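Local coordinates for 450aa long hypothetical fmu protein (PDB 2YXL), which probably methylates cytosine at carbon 5 in RNA, using S-adenosylmethionine as methyl donor, as RsmB/NOP family enzymes do, at residues 190-195 against 305-310; 259-264 against 331-336; 337-342 against 365-370. All blocks are in the same frame, centred on the assembly; numbering follows the deposited sequence.

Interaction 1 (190-195 against 305-310); sequences RVNTLK and KRMGIK
Met307 lays its methyl end against the side chains of Arg190 and Asn192. These are van der Waals contacts of a methyl with residues that carry polar groups. CG of Met307 lies beside its backbone N (chi1 -66°), and the chain runs extended and then bends at its last torsion (chi3 74°). The methyl group thereby reaches the strand end. CE of Met307 is 3.8 Å from CB of Asn192 and 3.8 Å from NH2 of Arg190. The arginine and methionine side chains cross at about a right angle. Leu194 and Ile309 form a separate apolar pair, methyl to methyl, with CD1 of Leu194 3.9 Å from CD1 of Ile309.

Lys195 supplies another kind of contact. Its aliphatic part runs along the backbone where helix 294-306 ends, and its CE is 3.6 Å from C of Met307. Gly308 closes the helix in a Schellman motif, and its positive phi by itself favours glycine.

The polar contacts lead outward. Arg190 forms a salt bridge with Glu279 of helix 272-280 and a hydrogen bond with Gln244. Asn283 takes a hydrogen bond from N of Lys310 and gives one to O of Gly308.

The contact joins the end of a strand of the ferredoxin-like part to the end of a helix of the methyltransferase part. They meet mainly by van der Waals packing, and the arginine charge is probably balanced by Glu279.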
loop_
_atom_site.group_PDB
_atom_site.type_symbol
_atom_site.label_atom_id
_atom_site.label_comp_id
_atom_site.label_asym_id
_atom_site.label_seq_id
_atom_site.Cartn_x
_atom_site.Cartn_y
_atom_site.Cartn_z
ATOM N N ARG A 190 -9.015 -10.945 -2.702
ATOM C CA ARG A 190 -9.735 -11.936 -1.905
ATOM C C ARG A 190 -11.106 -12.202 -2.514
ATOM O O ARG A 190 -11.785 -11.274 -2.961
ATOM C CB ARG A 190 -9.882 -11.485 -0.449
ATOM C CG ARG A 190 -10.155 -12.634 0.516
ATOM C CD ARG A 190 -10.494 -12.162 1.928
ATOM N NE ARG A 190 -11.862 -11.656 2.025
ATOM C CZ ARG A 190 -12.189 -10.378 2.211
ATOM N NH1 ARG A 190 -11.251 -9.444 2.344
ATOM N NH2 ARG A 190 -13.466 -10.036 2.278
ATOM N N VAL A 191 -11.498 -13.473 -2.532
ATOM C CA VAL A 191 -12.809 -13.883 -3.022
ATOM C C VAL A 191 -13.828 -13.830 -1.883
ATOM O O VAL A 191 -13.619 -14.419 -0.819
ATOM C CB VAL A 191 -12.761 -15.302 -3.660
ATOM C CG1 VAL A 191 -14.163 -15.841 -3.935
ATOM C CG2 VAL A 191 -11.947 -15.279 -4.944
ATOM N N ASN A 192 -14.921 -13.106 -2.116
ATOM C CA ASN A 192 -16.008 -12.979 -1.151
ATOM C C ASN A 192 -16.857 -14.249 -1.112
ATOM O O ASN A 192 -17.753 -14.436 -1.942
ATOM C CB ASN A 192 -16.862 -11.745 -1.488
ATOM C CG ASN A 192 -17.987 -11.496 -0.484
ATOM O OD1 ASN A 192 -18.933 -10.769 -0.778
ATOM N ND2 ASN A 192 -17.883 -12.088 0.699
ATOM N N THR A 193 -16.566 -15.113 -0.139
ATOM C CA THR A 193 -17.247 -16.405 0.013
ATOM C C THR A 193 -18.744 -16.253 0.274
ATOM O O THR A 193 -19.525 -17.171 0.028
ATOM C CB THR A 193 -16.636 -17.249 1.150
ATOM O OG1 THR A 193 -16.632 -16.490 2.368
ATOM C CG2 THR A 193 -15.215 -17.670 0.804
ATOM N N LEU A 194 -19.125 -15.080 0.766
ATOM C CA LEU A 194 -20.511 -14.757 1.067
ATOM C C LEU A 194 -21.346 -14.583 -0.206
ATOM O O LEU A 194 -22.576 -14.635 -0.158
ATOM C CB LEU A 194 -20.549 -13.477 1.904
ATOM C CG LEU A 194 -21.553 -13.346 3.045
ATOM C CD1 LEU A 194 -20.932 -12.533 4.171
ATOM C CD2 LEU A 194 -22.855 -12.716 2.566
ATOM N N LYS A 195 -20.673 -14.394 -1.341
ATOM C CA LYS A 195 -21.350 -14.077 -2.600
ATOM C C LYS A 195 -20.842 -14.891 -3.802
ATOM O O LYS A 195 -21.487 -14.919 -4.851
ATOM C CB LYS A 195 -21.246 -12.571 -2.875
ATOM C CG LYS A 195 -22.331 -12.011 -3.786
ATOM C CD LYS A 195 -22.397 -10.494 -3.703
ATOM C CE LYS A 195 -23.446 -10.018 -2.710
ATOM N NZ LYS A 195 -24.819 -10.088 -3.281
ATOM N N LYS A 305 -22.334 -2.979 1.246
ATOM C CA LYS A 305 -23.611 -3.269 0.585
ATOM C C LYS A 305 -23.445 -4.031 -0.735
ATOM O O LYS A 305 -24.267 -4.888 -1.070
ATOM C CB LYS A 305 -24.468 -1.999 0.423
ATOM C CG LYS A 305 -23.857 -0.865 -0.412
ATOM C CD LYS A 305 -24.350 -0.866 -1.864
ATOM C CE LYS A 305 -25.827 -0.481 -1.983
ATOM N NZ LYS A 305 -26.100 0.922 -1.564
ATOM N N ARG A 306 -22.374 -3.722 -1.465
ATOM C CA ARG A 306 -22.062 -4.379 -2.734
ATOM C C ARG A 306 -21.664 -5.842 -2.522
ATOM O O ARG A 306 -21.968 -6.701 -3.351
ATOM C CB ARG A 306 -20.965 -3.597 -3.471
ATOM C CG ARG A 306 -20.393 -4.250 -4.727
ATOM C CD ARG A 306 -20.054 -3.227 -5.817
ATOM N NE ARG A 306 -19.572 -1.947 -5.292
ATOM C CZ ARG A 306 -18.295 -1.650 -5.054
ATOM N NH1 ARG A 306 -17.340 -2.541 -5.284
ATOM N NH2 ARG A 306 -17.976 -0.454 -4.578
ATOM N N MET A 307 -21.004 -6.112 -1.396
ATOM C CA MET A 307 -20.574 -7.464 -1.040
ATOM C C MET A 307 -21.624 -8.226 -0.223
ATOM O O MET A 307 -21.386 -9.357 0.212
ATOM C CB MET A 307 -19.234 -7.423 -0.298
ATOM C CG MET A 307 -18.070 -6.946 -1.160
ATOM S SD MET A 307 -16.548 -6.679 -0.232
ATOM C CE MET A 307 -16.023 -8.366 0.072
ATOM N N GLY A 308 -22.784 -7.601 -0.021
ATOM C CA GLY A 308 -23.910 -8.239 0.661
ATOM C C GLY A 308 -23.779 -8.355 2.170
ATOM O O GLY A 308 -24.509 -9.126 2.801
ATOM N N ILE A 309 -22.852 -7.595 2.749
ATOM C CA ILE A 309 -22.687 -7.533 4.201
ATOM C C ILE A 309 -23.838 -6.723 4.805
ATOM O O ILE A 309 -24.249 -5.704 4.243
ATOM C CB ILE A 309 -21.333 -6.883 4.609
ATOM C CG1 ILE A 309 -20.165 -7.379 3.729
ATOM C CG2 ILE A 309 -21.069 -7.063 6.107
ATOM C CD1 ILE A 309 -19.818 -8.859 3.857
ATOM N N LYS A 310 -24.351 -7.182 5.945
ATOM C CA LYS A 310 -25.503 -6.542 6.583
ATOM C C LYS A 310 -25.395 -6.400 8.109
ATOM O O LYS A 310 -26.329 -5.928 8.761
ATOM C CB LYS A 310 -26.802 -7.266 6.192
ATOM C CG LYS A 310 -26.814 -8.764 6.465
ATOM C CD LYS A 310 -28.101 -9.398 5.962
ATOM C CE LYS A 310 -28.143 -10.887 6.268
ATOM N NZ LYS A 310 -29.436 -11.494 5.848
#

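Interaction 2 (259-264 against 331-336); sequences PGETVV and ADKVLL
The carboxylates of Glu261 and Asp332 lie stacked, their planes 18° apart. Beside this pair, CE of Lys333 is 3.3 Å from OE2 of Glu261, but NZ of Lys333 donates instead to O of Leu255. OE2 of Glu261 also accepts a hydrogen bond from N of Lys258. Asp332 is held from two directions. Its OD1 uses the anti lone pair to accept N of Thr262 at 3.0 Å, nearly straight at 170°. Its OD2 forms a salt bridge with Lys380. These partners probably offset the like charges of the two acids.

At the corner of the chain, N of Asp332 donates to O of Thr262 in a bent bond (135°). The parallel ladder follows: N of Val264 donates to O of Lys333 at 3.1 Å, and N of Leu335 to O of Val264 at 2.7 Å. One face of the sheet carries Val263 and Lys333, where CG2 of the valine lies 3.8 Å from CG of the lysine. The other carries Val264 and Val334, side by side and pointing the same way. With CG2 anti to the backbone N, Val334 brings this methyl within 3.8 Å of CB of Val264. CG2 of Val264 also packs on CB of Ala331.

Such parallel pairing of central strands is typical of the Rossmann-like sheet of class I SAM-dependent methyltransferases.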
loop_
_atom_site.group_PDB
_atom_site.type_symbol
_atom_site.label_atom_id
_atom_site.label_comp_id
_atom_site.label_asym_id
_atom_site.label_seq_id
_atom_site.Cartn_x
_atom_site.Cartn_y
_atom_site.Cartn_z
ATOM N N PRO A 259 -19.776 -16.634 14.158
ATOM C CA PRO A 259 -21.146 -16.171 13.918
ATOM C C PRO A 259 -21.898 -15.853 15.209
ATOM O O PRO A 259 -21.866 -16.643 16.156
ATOM C CB PRO A 259 -21.796 -17.365 13.216
ATOM C CG PRO A 259 -20.675 -18.011 12.491
ATOM C CD PRO A 259 -19.462 -17.839 13.364
ATOM N N GLY A 260 -22.555 -14.696 15.242
ATOM C CA GLY A 260 -23.351 -14.290 16.400
ATOM C C GLY A 260 -22.598 -13.455 17.421
ATOM O O GLY A 260 -23.210 -12.843 18.298
ATOM N N GLU A 261 -21.271 -13.434 17.312
ATOM C CA GLU A 261 -20.431 -12.666 18.231
ATOM C C GLU A 261 -20.493 -11.170 17.931
ATOM O O GLU A 261 -20.868 -10.758 16.833
ATOM C CB GLU A 261 -18.977 -13.150 18.180
ATOM C CG GLU A 261 -18.736 -14.496 18.851
ATOM C CD GLU A 261 -17.267 -14.894 18.893
ATOM O OE1 GLU A 261 -16.881 -15.608 19.842
ATOM O OE2 GLU A 261 -16.497 -14.505 17.984
ATOM N N THR A 262 -20.138 -10.364 18.925
ATOM C CA THR A 262 -20.011 -8.925 18.731
ATOM C C THR A 262 -18.531 -8.564 18.588
ATOM O O THR A 262 -17.728 -8.790 19.498
ATOM C CB THR A 262 -20.742 -8.101 19.836
ATOM O OG1 THR A 262 -20.221 -6.766 19.880
ATOM C CG2 THR A 262 -20.598 -8.751 21.209
ATOM N N VAL A 263 -18.183 -8.033 17.420
ATOM C CA VAL A 263 -16.795 -7.770 17.060
ATOM C C VAL A 263 -16.568 -6.279 16.814
ATOM O O VAL A 263 -17.467 -5.571 16.357
ATOM C CB VAL A 263 -16.373 -8.611 15.812
ATOM C CG1 VAL A 263 -14.974 -8.242 15.322
ATOM C CG2 VAL A 263 -16.444 -10.099 16.128
ATOM N N VAL A 264 -15.365 -5.811 17.137
ATOM C CA VAL A 264 -14.973 -4.429 16.869
ATOM C C VAL A 264 -13.754 -4.377 15.945
ATOM O O VAL A 264 -12.761 -5.067 16.175
ATOM C CB VAL A 264 -14.679 -3.654 18.179
ATOM C CG1 VAL A 264 -14.129 -2.264 17.879
ATOM C CG2 VAL A 264 -15.934 -3.553 19.034
ATOM N N ALA A 331 -17.074 -6.270 23.744
ATOM C CA ALA A 331 -16.603 -6.964 22.543
ATOM C C ALA A 331 -16.061 -8.363 22.822
ATOM O O ALA A 331 -15.153 -8.535 23.640
ATOM C CB ALA A 331 -15.561 -6.122 21.815
ATOM N N ASP A 332 -16.629 -9.352 22.130
ATOM C CA ASP A 332 -16.148 -10.734 22.176
ATOM C C ASP A 332 -14.725 -10.819 21.649
ATOM O O ASP A 332 -13.899 -11.555 22.184
ATOM C CB ASP A 332 -17.056 -11.652 21.354
ATOM C CG ASP A 332 -18.332 -12.017 22.081
ATOM O OD1 ASP A 332 -19.417 -11.828 21.494
ATOM O OD2 ASP A 332 -18.253 -12.491 23.234
ATOM N N LYS A 333 -14.457 -10.067 20.586
ATOM C CA LYS A 333 -13.107 -9.900 20.066
ATOM C C LYS A 333 -12.971 -8.607 19.278
ATOM O O LYS A 333 -13.908 -8.170 18.610
ATOM C CB LYS A 333 -12.665 -11.105 19.226
ATOM C CG LYS A 333 -13.718 -11.669 18.292
ATOM C CD LYS A 333 -13.238 -12.943 17.617
ATOM C CE LYS A 333 -13.232 -14.149 18.555
ATOM N NZ LYS A 333 -11.930 -14.298 19.265
ATOM N N VAL A 334 -11.795 -7.997 19.377
ATOM C CA VAL A 334 -11.502 -6.752 18.679
ATOM C C VAL A 334 -10.270 -6.898 17.789
ATOM O O VAL A 334 -9.270 -7.507 18.179
ATOM C CB VAL A 334 -11.342 -5.548 19.663
ATOM C CG1 VAL A 334 -10.297 -5.840 20.723
ATOM C CG2 VAL A 334 -11.003 -4.254 18.918
ATOM N N LEU A 335 -10.370 -6.347 16.585
ATOM C CA LEU A 335 -9.236 -6.237 15.688
ATOM C C LEU A 335 -8.737 -4.800 15.681
ATOM O O LEU A 335 -9.500 -3.865 15.415
ATOM C CB LEU A 335 -9.621 -6.675 14.270
ATOM C CG LEU A 335 -8.645 -6.356 13.130
ATOM C CD1 LEU A 335 -7.386 -7.208 13.211
ATOM C CD2 LEU A 335 -9.327 -6.524 11.783
ATOM N N LEU A 336 -7.458 -4.632 15.998
ATOM C CA LEU A 336 -6.802 -3.348 15.828
ATOM C C LEU A 336 -5.751 -3.454 14.727
ATOM O O LEU A 336 -4.584 -3.775 14.979
ATOM C CB LEU A 336 -6.205 -2.834 17.150
ATOM C CG LEU A 336 -5.458 -1.489 17.167
ATOM C CD1 LEU A 336 -6.229 -0.369 16.465
ATOM C CD2 LEU A 336 -5.116 -1.083 18.595
#

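Interaction 3 (337-342 against 365-370); sequences DAPCTS and SQLQRE. With SFG (sinefungin), chain B.
Gln368 reaches from helix 361-376 to the loop after strand 331-337 and makes the hydrogen bond between the segments. Its NE2 donates to O of Pro339 at 2.9 Å, with an angle of 167° at the hydrogen. The bond falls on a lone pair in the carbonyl plane, and the acceptor lies only 8° out of the glutamine's amide plane. CG of Gln368 sits beside its backbone N (chi1 -69°), and the chain is extended from there, which carries the amide across to the loop. NE2 also donates to OE1 of Glu396, so two acceptors fix the rotation of the amide. An alanine here would remove the amide and is likely to leave the Pro339 carbonyl and Glu396 without this shared mate, and the loop less firmly held.

Apolar contacts flank the bond. CB of Ala338 packs on CG of Gln368 at 3.7 Å. CG of Pro339 meets CD2 of Leu367 at 3.9 Å.

Pro339 and Leu367 also touch sinefungin. CG of Pro339 is 3.4 Å from C8 of the adenine, and CD2 of Leu367 is 4.0 Å from N7. At the other end of the ligand, its alpha-amino nitrogen (atom N) donates to OD2 of Asp337 at 2.7 Å. OD2 also forms a salt bridge with Lys273, while OD1 is hydrogen-bonded to Thr388.

Cys340 lies close to Cys390, the predicted nucleophile. The loop thus borders both the cofactor pocket and the probable catalytic site, as expected of the Asp-Ala-Pro-Cys motif in RsmB/NOP methyltransferases.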
loop_
_atom_site.group_PDB
_atom_site.type_symbol
_atom_site.label_atom_id
_atom_site.label_comp_id
_atom_site.label_asym_id
_atom_site.label_seq_id
_atom_site.Cartn_x
_atom_site.Cartn_y
_atom_site.Cartn_z
ATOM N N ASP A 337 -6.191 -3.211 13.496
ATOM C CA ASP A 337 -5.281 -3.087 12.372
ATOM C C ASP A 337 -4.836 -1.634 12.360
ATOM O O ASP A 337 -5.391 -0.796 11.644
ATOM C CB ASP A 337 -5.959 -3.496 11.062
ATOM C CG ASP A 337 -5.010 -3.460 9.878
ATOM O OD1 ASP A 337 -3.837 -3.873 10.026
ATOM O OD2 ASP A 337 -5.438 -3.020 8.789
ATOM N N ALA A 338 -3.827 -1.358 13.180
ATOM C CA ALA A 338 -3.465 -0.001 13.576
ATOM C C ALA A 338 -2.930 0.845 12.433
ATOM O O ALA A 338 -2.208 0.339 11.576
ATOM C CB ALA A 338 -2.453 -0.045 14.714
ATOM N N PRO A 339 -3.287 2.145 12.417
ATOM C CA PRO A 339 -2.613 3.066 11.511
ATOM C C PRO A 339 -1.120 3.006 11.794
ATOM O O PRO A 339 -0.715 2.964 12.959
ATOM C CB PRO A 339 -3.186 4.437 11.905
ATOM C CG PRO A 339 -3.812 4.234 13.244
ATOM C CD PRO A 339 -4.310 2.831 13.224
ATOM N N CYS A 340 -0.311 2.966 10.742
ATOM C CA CYS A 340 1.121 2.760 10.905
ATOM C C CYS A 340 1.920 3.418 9.789
ATOM O O CYS A 340 1.352 4.077 8.917
ATOM C CB CYS A 340 1.433 1.262 10.991
ATOM S SG CYS A 340 1.108 0.345 9.477
ATOM N N THR A 341 3.238 3.233 9.832
ATOM C CA THR A 341 4.155 3.803 8.841
ATOM C C THR A 341 3.997 3.206 7.441
ATOM O O THR A 341 4.329 3.859 6.450
ATOM C CB THR A 341 5.629 3.634 9.268
ATOM O OG1 THR A 341 5.887 2.258 9.591
ATOM C CG2 THR A 341 5.953 4.530 10.461
ATOM N N SER A 342 3.504 1.969 7.374
ATOM C CA SER A 342 3.341 1.221 6.115
ATOM C C SER A 342 4.662 0.742 5.500
ATOM O O SER A 342 4.697 0.358 4.330
ATOM C CB SER A 342 2.519 2.016 5.084
ATOM O OG SER A 342 1.127 1.853 5.296
ATOM N N SER A 365 3.766 5.286 16.789
ATOM C CA SER A 365 3.908 4.385 17.934
ATOM C C SER A 365 3.049 4.806 19.132
ATOM O O SER A 365 2.445 3.954 19.787
ATOM C CB SER A 365 5.378 4.263 18.343
ATOM O OG SER A 365 5.555 3.257 19.325
ATOM N N GLN A 366 2.994 6.112 19.405
ATOM C CA GLN A 366 2.175 6.648 20.500
ATOM C C GLN A 366 0.678 6.496 20.217
ATOM O O GLN A 366 -0.094 6.172 21.124
ATOM C CB GLN A 366 2.527 8.117 20.799
ATOM C CG GLN A 366 1.924 8.660 22.107
ATOM C CD GLN A 366 2.253 10.129 22.372
ATOM O OE1 GLN A 366 2.760 10.478 23.439
ATOM N NE2 GLN A 366 1.957 10.993 21.405
ATOM N N LEU A 367 0.275 6.726 18.966
ATOM C CA LEU A 367 -1.129 6.583 18.565
ATOM C C LEU A 367 -1.606 5.137 18.678
ATOM O O LEU A 367 -2.743 4.884 19.079
ATOM C CB LEU A 367 -1.366 7.121 17.145
ATOM C CG LEU A 367 -2.785 7.031 16.558
ATOM C CD1 LEU A 367 -3.823 7.777 17.408
ATOM C CD2 LEU A 367 -2.812 7.537 15.127
ATOM N N GLN A 368 -0.728 4.199 18.333
ATOM C CA GLN A 368 -1.027 2.772 18.443
ATOM C C GLN A 368 -1.244 2.357 19.899
ATOM O O GLN A 368 -2.151 1.575 20.197
ATOM C CB GLN A 368 0.084 1.941 17.795
ATOM C CG GLN A 368 0.146 2.077 16.268
ATOM C CD GLN A 368 1.544 1.888 15.693
ATOM O OE1 GLN A 368 2.460 1.424 16.373
ATOM N NE2 GLN A 368 1.712 2.257 14.430
ATOM N N ARG A 369 -0.424 2.901 20.798
ATOM C CA ARG A 369 -0.532 2.612 22.232
ATOM C C ARG A 369 -1.849 3.082 22.843
ATOM O O ARG A 369 -2.438 2.372 23.659
ATOM C CB ARG A 369 0.651 3.198 23.007
ATOM C CG ARG A 369 1.981 2.498 22.751
ATOM C CD ARG A 369 3.049 3.002 23.707
ATOM N NE ARG A 369 4.402 2.777 23.202
ATOM C CZ ARG A 369 5.515 3.137 23.839
ATOM N NH1 ARG A 369 6.698 2.891 23.292
ATOM N NH2 ARG A 369 5.454 3.737 25.023
ATOM N N GLU A 370 -2.313 4.267 22.447
ATOM C CA GLU A 370 -3.572 4.805 22.982
ATOM C C GLU A 370 -4.814 4.181 22.338
ATOM O O GLU A 370 -5.888 4.163 22.939
ATOM C CB GLU A 370 -3.607 6.346 22.956
ATOM C CG GLU A 370 -3.535 6.992 21.578
ATOM C CD GLU A 370 -3.178 8.471 21.635
ATOM O OE1 GLU A 370 -2.455 8.885 22.567
ATOM O OE2 GLU A 370 -3.615 9.222 20.735
HETATM N N SFG B . -8.016 -2.195 8.620
HETATM C CA SFG B . -8.150 -1.456 7.352
HETATM C C SFG B . -8.391 -2.440 6.188
HETATM O O SFG B . -8.958 -1.994 5.169
HETATM O OXT SFG B . -8.017 -3.622 6.344
HETATM C CB SFG B . -6.901 -0.586 7.107
HETATM C CG SFG B . -6.773 0.515 8.176
HETATM C CD SFG B . -5.590 1.463 7.922
HETATM N NE SFG B . -4.341 0.693 8.009
HETATM C "C5'" SFG B . -5.506 2.594 8.971
HETATM C "C4'" SFG B . -6.821 3.392 9.164
HETATM O "O4'" SFG B . -6.793 3.882 10.526
HETATM C "C3'" SFG B . -6.936 4.646 8.279
HETATM O "O3'" SFG B . -8.120 4.537 7.476
HETATM C "C2'" SFG B . -7.062 5.808 9.275
HETATM O "O2'" SFG B . -8.030 6.770 8.836
HETATM C "C1'" SFG B . -7.577 5.090 10.518
HETATM N N9 SFG B . -7.338 5.810 11.803
HETATM C C8 SFG B . -6.210 6.415 12.181
HETATM N N7 SFG B . -6.366 6.936 13.398
HETATM C C5 SFG B . -7.603 6.664 13.800
HETATM C C6 SFG B . -8.327 6.946 14.957
HETATM N N6 SFG B . -7.776 7.633 15.955
HETATM N N1 SFG B . -9.597 6.512 15.052
HETATM C C2 SFG B . -10.158 5.827 14.064
HETATM N N3 SFG B . -9.494 5.543 12.949
HETATM C C4 SFG B . -8.221 5.945 12.789
#

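Overall arrangement
From the N terminus, the chain first passes residues 190-195, at the end of a strand of the antiparallel sheet. It then reaches 259-264, on a strand of the large mixed sheet. Interaction 1 closes next, when 305-310 returns to 190-195. Interaction 2 closes later at 331-336, so the two loops cross. Interaction 3 follows in series, from 337-342, at the end of that strand and in the loop beyond, to helix 361-376. Interactions 2 and 3 touch: CD2 of Leu336 lies 4.3 Å from O of Gln368. Interaction 1 stays apart. It joins the end of strand 186-191 to the end of helix 294-306 in the methyltransferase part; the others tie strand to strand and pocket loop to helix.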